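Local coordinates for protein cryptic loci regulator 2 (Schizosaccharomyces pombe 972h-, PDB 5IKJ) that promotes transcriptional silencing of fission yeast heterochromatin, acting upstream of histone deacetylases and supporting nucleosome positioning as part of the SHREC repressor complex, at residues L45-S50 with L54-C59; R61-H66 with H188-L193; T149-Y154 with N184-H189; W170-G173 with R178-R181; I194-L197 with S202-C205. All coordinates share one frame; numbering follows the deposited sequence.

Overall arrangement
The five contacts lie in one region that holds a zinc ion bound by His189, Cys204, Cys206 and Cys209; contact 1 is farther from the metal. Contact 1 starts helix 50-67, and contact 2, about 16 Å away between centres, packs the later turns of that helix on helix 183-195. Contacts 2 and 3 share His188 and His189 and so meet at the metal. Contact 3 joins helix 183-195 to the start of the central strand, 152-156, and contact 4, whose centre is about 6 Å from that of contact 3, forms the return from the sheet to the helix. Contact 5 closes the loop carrying Cys204; it touches contact 2, about 10 Å away between centres, through Trp192.

Contact 1: L45-S50 with L54-C59; sequences LPHQDS and LYRQIC
The N-terminal start of helix 50-67 is the site of this contact: a type I turn from Pro46 to Asp49 leads into the helix, and His47 of the turn stacks on Arg56, which lies on the helix. The guanidinium of Arg56 lies flat on one face of the imidazole, with planes 15° apart and group centres 4.0 Å apart. It is displaced toward the rim, and the closest side-chain approach is 3.4 Å, from His47 CE1 to Arg56 NH2. Arginine is well chosen here, since its flat, delocalised group can cover a ring while its N-H groups bond at the rim. NE of Arg56 is held by the carbonyl O of Leu144 and NH1 by OD1 of Asn52, which fix the rotation of the plane. A sharp bend at chi3 (-3°) brings the group round to the histidine.

Asp49 has a short carboxylate suited to an N-cap, and OD1 of Asp49 accepts a hydrogen bond from the backbone N of Lys51. The first helical turn closes where Leu54 N donates to Ser50 O at 3.1 Å. On the neighbouring elements, Tyr55 packs against Phe186 of helix 183-195, Arg56 touches Tyr143 of strand 143-144, and Leu45 rests on Leu153 of strand 152-156.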
# COMPACT_ATOMS: atom_id res chain seq x y z
N LEU A 45 31.72 17.40 -16.28
CA LEU A 45 30.54 17.70 -17.08
C LEU A 45 29.76 18.83 -16.41
O LEU A 45 29.02 18.58 -15.44
CB LEU A 45 29.66 16.46 -17.23
CG LEU A 45 30.24 15.29 -18.02
CD1 LEU A 45 29.21 14.18 -18.16
CD2 LEU A 45 30.74 15.72 -19.40
N PRO A 46 29.89 20.07 -16.86
CA PRO A 46 29.22 21.18 -16.18
C PRO A 46 27.72 21.18 -16.43
O PRO A 46 27.19 20.39 -17.21
CB PRO A 46 29.89 22.42 -16.79
CG PRO A 46 30.26 21.99 -18.16
CD PRO A 46 30.66 20.54 -18.03
N HIS A 47 27.04 22.10 -15.75
CA HIS A 47 25.59 22.22 -15.86
C HIS A 47 25.15 22.30 -17.32
O HIS A 47 24.13 21.72 -17.70
CB HIS A 47 25.11 23.44 -15.09
CG HIS A 47 23.63 23.68 -15.18
ND1 HIS A 47 22.74 23.16 -14.27
CD2 HIS A 47 22.90 24.37 -16.09
CE1 HIS A 47 21.51 23.52 -14.61
NE2 HIS A 47 21.58 24.26 -15.71
N GLN A 48 25.91 23.02 -18.15
CA GLN A 48 25.49 23.27 -19.52
C GLN A 48 25.66 22.06 -20.43
O GLN A 48 24.98 21.97 -21.45
CB GLN A 48 26.27 24.45 -20.11
CG GLN A 48 26.52 25.60 -19.14
CD GLN A 48 27.86 25.49 -18.45
OE1 GLN A 48 28.90 25.30 -19.10
NE2 GLN A 48 27.86 25.58 -17.12
N ASP A 49 26.55 21.13 -20.07
CA ASP A 49 26.84 20.00 -20.94
C ASP A 49 25.56 19.21 -21.22
O ASP A 49 24.72 19.02 -20.34
CB ASP A 49 27.89 19.09 -20.31
CG ASP A 49 28.39 18.00 -21.26
OD1 ASP A 49 27.61 17.09 -21.58
OD2 ASP A 49 29.56 18.07 -21.67
N SER A 50 25.42 18.76 -22.47
CA SER A 50 24.23 18.01 -22.86
C SER A 50 24.09 16.72 -22.07
O SER A 50 22.97 16.23 -21.88
CB SER A 50 24.27 17.72 -24.36
OG SER A 50 23.07 17.10 -24.78
N LEU A 54 21.12 15.50 -19.47
CA LEU A 54 20.50 14.18 -19.53
C LEU A 54 20.56 13.48 -18.18
O LEU A 54 19.59 12.84 -17.76
CB LEU A 54 21.19 13.33 -20.60
CG LEU A 54 20.69 11.89 -20.74
CD1 LEU A 54 19.23 11.87 -21.16
CD2 LEU A 54 21.55 11.12 -21.73
N TYR A 55 21.70 13.59 -17.49
CA TYR A 55 21.81 13.04 -16.14
C TYR A 55 20.74 13.61 -15.23
O TYR A 55 20.02 12.87 -14.55
CB TYR A 55 23.21 13.34 -15.59
CG TYR A 55 23.59 12.56 -14.35
CD1 TYR A 55 23.14 12.95 -13.09
CD2 TYR A 55 24.41 11.45 -14.43
CE1 TYR A 55 23.49 12.24 -11.96
CE2 TYR A 55 24.77 10.73 -13.31
CZ TYR A 55 24.31 11.14 -12.07
OH TYR A 55 24.66 10.43 -10.95
N ARG A 56 20.60 14.94 -15.21
CA ARG A 56 19.61 15.59 -14.36
C ARG A 56 18.18 15.36 -14.86
O ARG A 56 17.25 15.47 -14.06
CB ARG A 56 19.91 17.09 -14.27
CG ARG A 56 21.25 17.40 -13.61
CD ARG A 56 21.51 18.90 -13.48
NE ARG A 56 20.45 19.70 -14.08
CZ ARG A 56 20.54 20.35 -15.24
NH1 ARG A 56 21.65 20.33 -15.96
NH2 ARG A 56 19.50 21.05 -15.68
N GLN A 57 18.00 15.05 -16.14
CA GLN A 57 16.67 14.71 -16.63
C GLN A 57 16.25 13.33 -16.13
O GLN A 57 15.08 13.12 -15.77
CB GLN A 57 16.63 14.76 -18.15
CG GLN A 57 16.66 16.16 -18.74
CD GLN A 57 16.62 16.14 -20.26
OE1 GLN A 57 17.41 15.44 -20.90
NE2 GLN A 57 15.71 16.91 -20.84
N ILE A 58 17.18 12.38 -16.12
CA ILE A 58 16.87 11.04 -15.63
C ILE A 58 16.60 11.08 -14.13
O ILE A 58 15.64 10.48 -13.63
CB ILE A 58 18.02 10.07 -15.97
CG1 ILE A 58 18.13 9.90 -17.49
CG2 ILE A 58 17.81 8.71 -15.31
CD1 ILE A 58 19.53 9.62 -17.98
N CYS A 59 17.45 11.79 -13.38
CA CYS A 59 17.24 11.94 -11.95
C CYS A 59 15.87 12.53 -11.66
O CYS A 59 15.13 12.04 -10.80
CB CYS A 59 18.34 12.81 -11.34
SG CYS A 59 19.96 12.04 -11.24

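Contact 2: R61-H66 with H188-L193; sequences RLLAQH and HHLYWL. With ZN (zinc ion), chain C.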
# COMPACT_ATOMS: atom_id res chain seq x y z
N ARG A 61 13.07 12.69 -13.57
CA ARG A 61 11.95 11.83 -13.94
C ARG A 61 11.77 10.71 -12.92
O ARG A 61 10.65 10.47 -12.44
CB ARG A 61 12.15 11.24 -15.34
CG ARG A 61 11.07 10.22 -15.71
CD ARG A 61 11.21 9.70 -17.13
NE ARG A 61 12.33 8.77 -17.28
CZ ARG A 61 13.55 9.11 -17.69
NH1 ARG A 61 14.49 8.18 -17.79
NH2 ARG A 61 13.84 10.37 -17.99
N LEU A 62 12.85 10.02 -12.59
CA LEU A 62 12.75 8.86 -11.71
C LEU A 62 12.51 9.27 -10.27
O LEU A 62 11.77 8.60 -9.54
CB LEU A 62 14.01 8.00 -11.84
CG LEU A 62 14.21 7.41 -13.24
CD1 LEU A 62 15.59 6.77 -13.38
CD2 LEU A 62 13.13 6.40 -13.56
N LEU A 63 13.12 10.37 -9.83
CA LEU A 63 12.77 10.94 -8.54
C LEU A 63 11.29 11.27 -8.48
O LEU A 63 10.59 10.90 -7.54
CB LEU A 63 13.62 12.18 -8.25
CG LEU A 63 13.39 12.85 -6.90
CD1 LEU A 63 13.64 11.86 -5.76
CD2 LEU A 63 14.26 14.08 -6.73
N ALA A 64 10.79 11.97 -9.51
CA ALA A 64 9.38 12.34 -9.53
C ALA A 64 8.48 11.11 -9.49
O ALA A 64 7.49 11.09 -8.75
CB ALA A 64 9.08 13.17 -10.78
N GLN A 65 8.81 10.08 -10.27
CA GLN A 65 8.03 8.85 -10.25
C GLN A 65 8.17 8.11 -8.93
O GLN A 65 7.33 7.26 -8.62
CB GLN A 65 8.45 7.95 -11.41
CG GLN A 65 8.14 8.53 -12.78
CD GLN A 65 8.80 7.76 -13.91
OE1 GLN A 65 9.50 6.78 -13.68
NE2 GLN A 65 8.58 8.21 -15.14
N HIS A 66 9.20 8.41 -8.14
CA HIS A 66 9.36 7.79 -6.84
C HIS A 66 8.57 8.55 -5.77
O HIS A 66 7.78 7.95 -5.04
CB HIS A 66 10.84 7.72 -6.47
CG HIS A 66 11.17 6.67 -5.45
ND1 HIS A 66 12.46 6.33 -5.13
CD2 HIS A 66 10.37 5.90 -4.67
CE1 HIS A 66 12.45 5.39 -4.21
NE2 HIS A 66 11.20 5.11 -3.91
N HIS A 188 19.23 6.50 -5.27
CA HIS A 188 18.80 6.12 -3.94
C HIS A 188 19.23 7.14 -2.90
O HIS A 188 18.47 7.47 -1.98
CB HIS A 188 19.33 4.73 -3.60
CG HIS A 188 18.73 3.64 -4.42
ND1 HIS A 188 17.49 3.10 -4.16
CD2 HIS A 188 19.20 2.99 -5.52
CE1 HIS A 188 17.21 2.17 -5.05
NE2 HIS A 188 18.23 2.08 -5.89
N HIS A 189 20.45 7.67 -3.03
CA HIS A 189 20.88 8.75 -2.14
C HIS A 189 20.10 10.03 -2.42
O HIS A 189 19.71 10.74 -1.48
CB HIS A 189 22.38 8.99 -2.30
CG HIS A 189 22.97 9.81 -1.19
ND1 HIS A 189 23.22 9.30 0.06
CD2 HIS A 189 23.35 11.11 -1.15
CE1 HIS A 189 23.73 10.24 0.83
NE2 HIS A 189 23.83 11.35 0.12
N LEU A 190 19.87 10.35 -3.69
CA LEU A 190 19.04 11.50 -4.03
C LEU A 190 17.67 11.40 -3.38
O LEU A 190 17.16 12.38 -2.82
CB LEU A 190 18.90 11.62 -5.55
CG LEU A 190 18.02 12.77 -6.05
CD1 LEU A 190 18.60 14.11 -5.64
CD2 LEU A 190 17.82 12.70 -7.55
N TYR A 191 17.05 10.22 -3.45
CA TYR A 191 15.73 10.03 -2.88
C TYR A 191 15.76 10.19 -1.36
O TYR A 191 14.80 10.69 -0.76
CB TYR A 191 15.19 8.66 -3.28
CG TYR A 191 13.85 8.31 -2.68
CD1 TYR A 191 12.67 8.82 -3.22
CD2 TYR A 191 13.76 7.46 -1.59
CE1 TYR A 191 11.45 8.49 -2.68
CE2 TYR A 191 12.54 7.13 -1.05
CZ TYR A 191 11.38 7.65 -1.60
OH TYR A 191 10.16 7.32 -1.05
N TRP A 192 16.85 9.76 -0.72
CA TRP A 192 16.99 9.94 0.72
C TRP A 192 17.13 11.41 1.08
O TRP A 192 16.62 11.86 2.11
CB TRP A 192 18.19 9.15 1.23
CG TRP A 192 18.54 9.42 2.66
CD1 TRP A 192 17.95 8.88 3.76
CD2 TRP A 192 19.57 10.29 3.14
NE1 TRP A 192 18.54 9.36 4.90
CE2 TRP A 192 19.54 10.23 4.55
CE3 TRP A 192 20.51 11.11 2.52
CZ2 TRP A 192 20.41 10.96 5.35
CZ3 TRP A 192 21.38 11.84 3.31
CH2 TRP A 192 21.33 11.76 4.71
N LEU A 193 17.81 12.19 0.23
CA LEU A 193 18.03 13.60 0.53
C LEU A 193 16.72 14.37 0.57
O LEU A 193 16.55 15.28 1.39
CB LEU A 193 18.97 14.22 -0.51
CG LEU A 193 20.46 13.97 -0.33
CD1 LEU A 193 21.23 14.48 -1.53
CD2 LEU A 193 20.97 14.62 0.95
ZN ZN C . 22.90 7.31 0.66
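Helices 61-66 and 188-193 cross at -53° with their axes 10.4 Å apart, and Leu63 and Tyr191 have the nearest CA atoms, at 6.5 Å. This is helix-helix packing in the core of the zinc-binding region, formed by parts of helix 50-67 and helix 183-195.

At one end His66 and Tyr191 make a face-to-face stack. The ring planes are only 8° apart, the centroids lie 3.5 Å from each other, and each ring has an atom of the other over its centre. The overlap is therefore nearly complete, although the two side chains arrive at about a right angle. Two flat rings serve well at such a crossing, as they pack broad surfaces between the helices. For His66 a second grip comes from Glu225, whose OE2 is hydrogen-bonded to NE2; this should fix the turn of the ring and may favour its protonated form.

Next to the stack, the branched end of Leu63 divides between two partners. Its CD2 meets Leu190 CD2 at 3.9 Å, methyl against methyl, while CD1 lies near the plane of the Tyr191 ring, at its edge. A chi1 of -178° swings the Leu63 fork out from its own backbone N, so that both methyls face the other helix. Leucines are apt here, being apolar and forked.

One residue before Leu190, His189 leaves the helix in another direction and binds the zinc ion through ND1 at 2.1 Å, with Trp192 CE3 over one face of its imidazole, toward the rim.

Contact 3: T149-Y154 with N184-H189; sequences TNYQLY and NDFLHH. With ZN (zinc ion), chain C.
Tyr151 lays one face of its ring toward Phe186, whose CE1 stands 4.2 Å above the plane and toward the rim. The rings meet obliquely, inclined at 54° with centroids 5.8 Å apart. The nearest carbons, Tyr151 CE2 and Phe186 CE1, are 4.2 Å apart. By turning opposite its own carbonyl carbon (chi1 -81°), the tyrosine ring is directed from the chain toward the helix.

Farther along the same side chain, the phenol oxygen reaches His189. Tyr151 OH is 3.2 Å from His189 CD2, and the two side chains cross at about a right angle. The angle to His189 NE2 is too poor for a hydrogen bond, and both polar ends turn instead to a common partner: Asp21 is hydrogen-bonded to Tyr151 OH through OD1 and to His189 NE2 through OD2. A carboxylate with two oxygens is well suited to tying a tyrosine and a histidine together. Since ND1 of His189 is bound to the zinc ion, Asp21 is a second-shell partner that probably helps orient the imidazole and may make it a stronger donor to the metal. Tyrosine fits because its ring packs with Phe186 while its hydroxyl serves this polar network.

Among the neighbouring elements, Phe186 also packs on Tyr55 and Cys59 of helix 50-67; the contact joins the residue leading into strand 152-156 to helix 183-195, with Leu171 of the neighbouring strand 168-172 packed against both Tyr151 and Phe186.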
# COMPACT_ATOMS: atom_id res chain seq x y z
N THR A 149 23.79 20.69 -4.07
CA THR A 149 24.96 21.50 -3.76
C THR A 149 26.15 20.62 -3.40
O THR A 149 26.03 19.65 -2.65
CB THR A 149 24.64 22.46 -2.61
OG1 THR A 149 23.64 23.40 -3.02
CG2 THR A 149 25.89 23.22 -2.15
N ASN A 150 27.31 20.97 -3.97
CA ASN A 150 28.61 20.35 -3.71
C ASN A 150 28.78 18.99 -4.37
O ASN A 150 29.76 18.29 -4.07
CB ASN A 150 28.90 20.20 -2.21
CG ASN A 150 29.27 21.52 -1.56
OD1 ASN A 150 28.96 22.59 -2.08
ND2 ASN A 150 29.95 21.45 -0.42
N TYR A 151 27.88 18.58 -5.27
CA TYR A 151 28.07 17.39 -6.08
C TYR A 151 28.58 17.78 -7.46
O TYR A 151 28.14 18.78 -8.03
CB TYR A 151 26.77 16.59 -6.21
CG TYR A 151 26.47 15.70 -5.01
CD1 TYR A 151 25.87 16.22 -3.87
CD2 TYR A 151 26.79 14.35 -5.03
CE1 TYR A 151 25.60 15.42 -2.78
CE2 TYR A 151 26.53 13.54 -3.94
CZ TYR A 151 25.93 14.08 -2.82
OH TYR A 151 25.66 13.28 -1.73
N GLN A 152 29.52 16.99 -7.98
CA GLN A 152 30.16 17.27 -9.26
C GLN A 152 30.10 16.02 -10.14
O GLN A 152 30.47 14.93 -9.69
CB GLN A 152 31.61 17.72 -9.07
CG GLN A 152 32.31 18.16 -10.35
CD GLN A 152 31.69 19.40 -10.95
OE1 GLN A 152 31.21 19.38 -12.08
NE2 GLN A 152 31.70 20.49 -10.20
N LEU A 153 29.65 16.20 -11.37
CA LEU A 153 29.53 15.10 -12.33
C LEU A 153 30.77 15.02 -13.20
O LEU A 153 31.44 16.02 -13.47
CB LEU A 153 28.28 15.29 -13.19
CG LEU A 153 27.96 14.20 -14.21
CD1 LEU A 153 27.55 12.91 -13.51
CD2 LEU A 153 26.86 14.67 -15.15
N TYR A 154 31.08 13.80 -13.66
CA TYR A 154 32.26 13.56 -14.47
C TYR A 154 31.97 12.47 -15.49
O TYR A 154 31.12 11.61 -15.28
CB TYR A 154 33.46 13.13 -13.62
CG TYR A 154 33.94 14.16 -12.63
CD1 TYR A 154 33.30 14.32 -11.40
CD2 TYR A 154 35.03 14.97 -12.90
CE1 TYR A 154 33.74 15.25 -10.49
CE2 TYR A 154 35.47 15.91 -12.00
CZ TYR A 154 34.82 16.05 -10.79
OH TYR A 154 35.26 16.98 -9.88
N ASN A 184 21.98 5.37 -11.50
CA ASN A 184 21.07 4.51 -10.75
C ASN A 184 21.50 4.40 -9.29
O ASN A 184 20.64 4.34 -8.39
CB ASN A 184 21.02 3.13 -11.40
CG ASN A 184 20.73 3.20 -12.89
OD1 ASN A 184 21.65 3.15 -13.71
ND2 ASN A 184 19.46 3.33 -13.24
N ASP A 185 22.81 4.38 -9.02
CA ASP A 185 23.27 4.30 -7.64
C ASP A 185 23.04 5.62 -6.91
O ASP A 185 22.67 5.62 -5.73
CB ASP A 185 24.75 3.92 -7.61
CG ASP A 185 24.99 2.48 -8.02
OD1 ASP A 185 24.03 1.68 -8.00
OD2 ASP A 185 26.14 2.14 -8.37
N PHE A 186 23.26 6.75 -7.58
CA PHE A 186 23.02 8.04 -6.96
C PHE A 186 21.55 8.23 -6.61
O PHE A 186 21.23 8.89 -5.61
CB PHE A 186 23.48 9.17 -7.88
CG PHE A 186 22.99 10.53 -7.47
CD1 PHE A 186 23.43 11.11 -6.29
CD2 PHE A 186 22.08 11.22 -8.25
CE1 PHE A 186 22.98 12.36 -5.91
CE2 PHE A 186 21.63 12.47 -7.87
CZ PHE A 186 22.08 13.04 -6.70
N LEU A 187 20.64 7.67 -7.42
CA LEU A 187 19.22 7.95 -7.24
C LEU A 187 18.75 7.61 -5.84
O LEU A 187 17.94 8.34 -5.25
CB LEU A 187 18.40 7.18 -8.28
CG LEU A 187 17.93 7.96 -9.50
CD1 LEU A 187 17.14 7.05 -10.40
CD2 LEU A 187 17.08 9.17 -9.11
N HIS A 188 19.23 6.50 -5.27
CA HIS A 188 18.80 6.12 -3.94
C HIS A 188 19.23 7.14 -2.90
O HIS A 188 18.47 7.47 -1.98
CB HIS A 188 19.33 4.73 -3.60
CG HIS A 188 18.73 3.64 -4.42
ND1 HIS A 188 17.49 3.10 -4.16
CD2 HIS A 188 19.20 2.99 -5.52
CE1 HIS A 188 17.21 2.17 -5.05
NE2 HIS A 188 18.23 2.08 -5.89
N HIS A 189 20.45 7.67 -3.03
CA HIS A 189 20.88 8.75 -2.14
C HIS A 189 20.10 10.03 -2.42
O HIS A 189 19.71 10.74 -1.48
CB HIS A 189 22.38 8.99 -2.30
CG HIS A 189 22.97 9.81 -1.19
ND1 HIS A 189 23.22 9.30 0.06
CD2 HIS A 189 23.35 11.11 -1.15
CE1 HIS A 189 23.73 10.24 0.83
NE2 HIS A 189 23.83 11.35 0.12
ZN ZN C . 22.90 7.31 0.66

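Contact 4: W170-G173 with R178-R181; sequences WLYG and RPFR
Pro179 is the central bump of this antiparallel return: it fills the corner formed by the face of Tyr172 and the CE3 side of Trp170, on one side of strand 168-172. Its CB sits over the centre of the Tyr172 ring, 3.6 Å from the centroid and 11° off the normal, a CH-pi contact. The neighbouring CG of Pro179 presses on the indole, 3.5 Å from Trp170 CE3. A compact pyrrolidine suits this corner, being a rigid apolar bump that offers a C-H group to the Tyr172 face and packs against the indole.

Arg181 lies alongside Trp170, pointing the same way. Arg181 CG makes a CH-pi contact over the five-membered ring of Trp170, at 4.0 Å from its centroid, and the extended chain then follows the indole until the guanidinium reaches the six-membered ring, its plane inclined at 39°. Trp170 NE1 is hydrogen-bonded to Glu168 OE1.

The backbones are joined by a single bridge: Leu171 N donates to Phe180 O and Phe180 N to Leu171 O, both at 2.9 Å. Leu171 and Phe180 meet more loosely, CB to CB at 4.4 Å, and the side chain of Phe180 touches Cys206 of the zinc site.

The chemistry implies a division of labour: paired amides set the register, while aromatic faces receive aliphatic C-H groups and an exposed arginine whose charge remains near solvent.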
# COMPACT_ATOMS: atom_id res chain seq x y z
N TRP A 170 30.56 9.51 -13.33
CA TRP A 170 30.77 9.46 -11.89
C TRP A 170 30.34 10.76 -11.24
O TRP A 170 30.63 11.85 -11.74
CB TRP A 170 32.24 9.18 -11.56
CG TRP A 170 32.68 7.78 -11.88
CD1 TRP A 170 32.03 6.87 -12.66
CD2 TRP A 170 33.88 7.15 -11.43
NE1 TRP A 170 32.75 5.70 -12.71
CE2 TRP A 170 33.89 5.84 -11.96
CE3 TRP A 170 34.94 7.55 -10.62
CZ2 TRP A 170 34.92 4.94 -11.72
CZ3 TRP A 170 35.97 6.65 -10.37
CH2 TRP A 170 35.95 5.36 -10.92
N LEU A 171 29.64 10.65 -10.11
CA LEU A 171 29.20 11.80 -9.33
C LEU A 171 29.90 11.76 -7.97
O LEU A 171 29.63 10.87 -7.16
CB LEU A 171 27.68 11.80 -9.16
CG LEU A 171 27.08 13.06 -8.52
CD1 LEU A 171 27.10 14.21 -9.51
CD2 LEU A 171 25.68 12.79 -8.02
N TYR A 172 30.79 12.72 -7.74
CA TYR A 172 31.44 12.87 -6.44
C TYR A 172 30.66 13.86 -5.57
O TYR A 172 29.82 14.62 -6.06
CB TYR A 172 32.88 13.36 -6.61
CG TYR A 172 33.86 12.29 -7.05
CD1 TYR A 172 34.01 11.97 -8.40
CD2 TYR A 172 34.64 11.62 -6.13
CE1 TYR A 172 34.91 11.00 -8.80
CE2 TYR A 172 35.55 10.65 -6.52
CZ TYR A 172 35.67 10.34 -7.86
OH TYR A 172 36.57 9.38 -8.27
N GLY A 173 30.95 13.83 -4.28
CA GLY A 173 30.29 14.71 -3.33
C GLY A 173 29.88 14.00 -2.05
O GLY A 173 29.74 14.63 -1.00
N ARG A 178 33.66 8.70 -1.91
CA ARG A 178 33.57 7.81 -3.05
C ARG A 178 32.53 8.30 -4.05
O ARG A 178 31.55 8.96 -3.66
CB ARG A 178 33.21 6.39 -2.60
CG ARG A 178 34.30 5.74 -1.78
CD ARG A 178 33.91 4.35 -1.31
NE ARG A 178 34.89 3.81 -0.38
CZ ARG A 178 35.01 2.52 -0.08
NH1 ARG A 178 34.21 1.62 -0.63
NH2 ARG A 178 35.94 2.13 0.79
N PRO A 179 32.71 8.01 -5.33
CA PRO A 179 31.74 8.44 -6.34
C PRO A 179 30.58 7.47 -6.47
O PRO A 179 30.68 6.29 -6.17
CB PRO A 179 32.57 8.46 -7.62
CG PRO A 179 33.57 7.37 -7.41
CD PRO A 179 33.89 7.37 -5.94
N PHE A 180 29.45 8.01 -6.94
CA PHE A 180 28.37 7.20 -7.49
C PHE A 180 28.71 6.95 -8.96
O PHE A 180 28.71 7.89 -9.76
CB PHE A 180 27.02 7.89 -7.35
CG PHE A 180 26.50 7.96 -5.94
CD1 PHE A 180 25.86 6.87 -5.37
CD2 PHE A 180 26.62 9.12 -5.20
CE1 PHE A 180 25.37 6.93 -4.08
CE2 PHE A 180 26.14 9.19 -3.90
CZ PHE A 180 25.51 8.09 -3.34
N ARG A 181 29.00 5.70 -9.30
CA ARG A 181 29.50 5.38 -10.63
C ARG A 181 28.40 5.21 -11.66
O ARG A 181 28.70 5.00 -12.84
CB ARG A 181 30.36 4.11 -10.56
CG ARG A 181 31.44 4.19 -9.50
CD ARG A 181 32.52 3.14 -9.71
NE ARG A 181 33.52 3.18 -8.64
CZ ARG A 181 34.71 2.61 -8.72
NH1 ARG A 181 35.08 1.95 -9.81
NH2 ARG A 181 35.55 2.70 -7.69

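Contact 5: I194-L197 with S202-C205; sequences ISDL and STCC. With ZN (zinc ion), chain C.
A single side-chain hydrogen bond makes this contact, linking Asp196, just past the C-terminal end of helix 183-195, to Thr203 in the loop that follows. Thr203 OG1 donates to Asp196 OD2 at 2.7 Å, a short bond that approaches from well above the carboxylate plane, 67° out of it. The two side chains cross at about a right angle, and the threonine methyl, CG2, stands 3.8 Å from the same oxygen, Asp196 OD2. On Thr203 the hydroxyl lies between the backbone N and the carbonyl carbon (chi1 77°), which turns OG1 to the aspartate. The short, branched chain of threonine brings a hydroxyl within bonding distance with little freedom to wander.

The loop being closed is part of a zinc site built from three cysteines and a histidine. Cys204, next to Thr203, binds the zinc ion through SG at 2.2 Å, together with His189 from the helix and Cys206 and Cys209 farther along the chain. The bond from Asp196 thus ties the helix end to the loop one residue before a metal ligand.

Aspartate is apt because each of its oxygens can accept bonds. OD1 takes the hydroxyl of Thr198, while OD2, besides Thr203, has weak bonds from Trp192 NE1 and Asn200 N. The carboxylate, buried, with two hydrogen bonds and two weak ones, probably stays ionised. The carbonyl O of Asn200 also lies close to Thr203 OG1, whose one proton could at most be shared between that oxygen and Asp196 OD2.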
# COMPACT_ATOMS: atom_id res chain seq x y z
N ILE A 194 15.76 14.01 -0.29
CA ILE A 194 14.50 14.74 -0.35
C ILE A 194 13.42 14.13 0.53
O ILE A 194 12.41 14.79 0.81
CB ILE A 194 13.99 14.85 -1.79
CG1 ILE A 194 13.68 13.47 -2.35
CG2 ILE A 194 15.00 15.56 -2.68
CD1 ILE A 194 12.23 13.09 -2.27
N SER A 195 13.58 12.88 0.97
CA SER A 195 12.55 12.17 1.72
C SER A 195 12.80 12.15 3.22
O SER A 195 11.90 12.45 4.01
CB SER A 195 12.40 10.74 1.19
OG SER A 195 11.71 10.72 -0.04
N ASP A 196 14.01 11.79 3.65
CA ASP A 196 14.29 11.62 5.07
C ASP A 196 14.37 13.00 5.72
O ASP A 196 15.37 13.71 5.60
CB ASP A 196 15.59 10.84 5.28
CG ASP A 196 15.85 10.52 6.74
OD1 ASP A 196 14.97 10.81 7.58
OD2 ASP A 196 16.92 9.96 7.04
N LEU A 197 13.30 13.38 6.42
CA LEU A 197 13.24 14.69 7.05
C LEU A 197 14.15 14.79 8.27
O LEU A 197 14.50 15.91 8.67
CB LEU A 197 11.80 15.01 7.45
CG LEU A 197 10.81 15.05 6.28
CD1 LEU A 197 9.37 15.03 6.77
CD2 LEU A 197 11.06 16.28 5.41
N SER A 202 21.21 6.48 8.42
CA SER A 202 20.95 5.05 8.51
C SER A 202 19.73 4.61 7.71
O SER A 202 19.53 3.40 7.54
CB SER A 202 20.76 4.65 9.98
OG SER A 202 21.94 4.87 10.72
N THR A 203 18.91 5.54 7.23
CA THR A 203 17.69 5.20 6.51
C THR A 203 17.87 5.22 5.00
O THR A 203 16.89 5.02 4.27
CB THR A 203 16.56 6.17 6.90
OG1 THR A 203 16.76 7.43 6.24
CG2 THR A 203 16.54 6.39 8.40
N CYS A 204 19.08 5.46 4.51
CA CYS A 204 19.35 5.49 3.08
C CYS A 204 19.69 4.10 2.57
O CYS A 204 20.41 3.34 3.22
CB CYS A 204 20.49 6.46 2.76
SG CYS A 204 20.77 6.72 0.99
N CYS A 205 19.17 3.76 1.39
CA CYS A 205 19.41 2.47 0.76
C CYS A 205 20.58 2.49 -0.22
O CYS A 205 20.90 1.44 -0.79
CB CYS A 205 18.16 1.99 0.03
SG CYS A 205 16.65 1.97 1.03
ZN ZN C . 22.90 7.31 0.66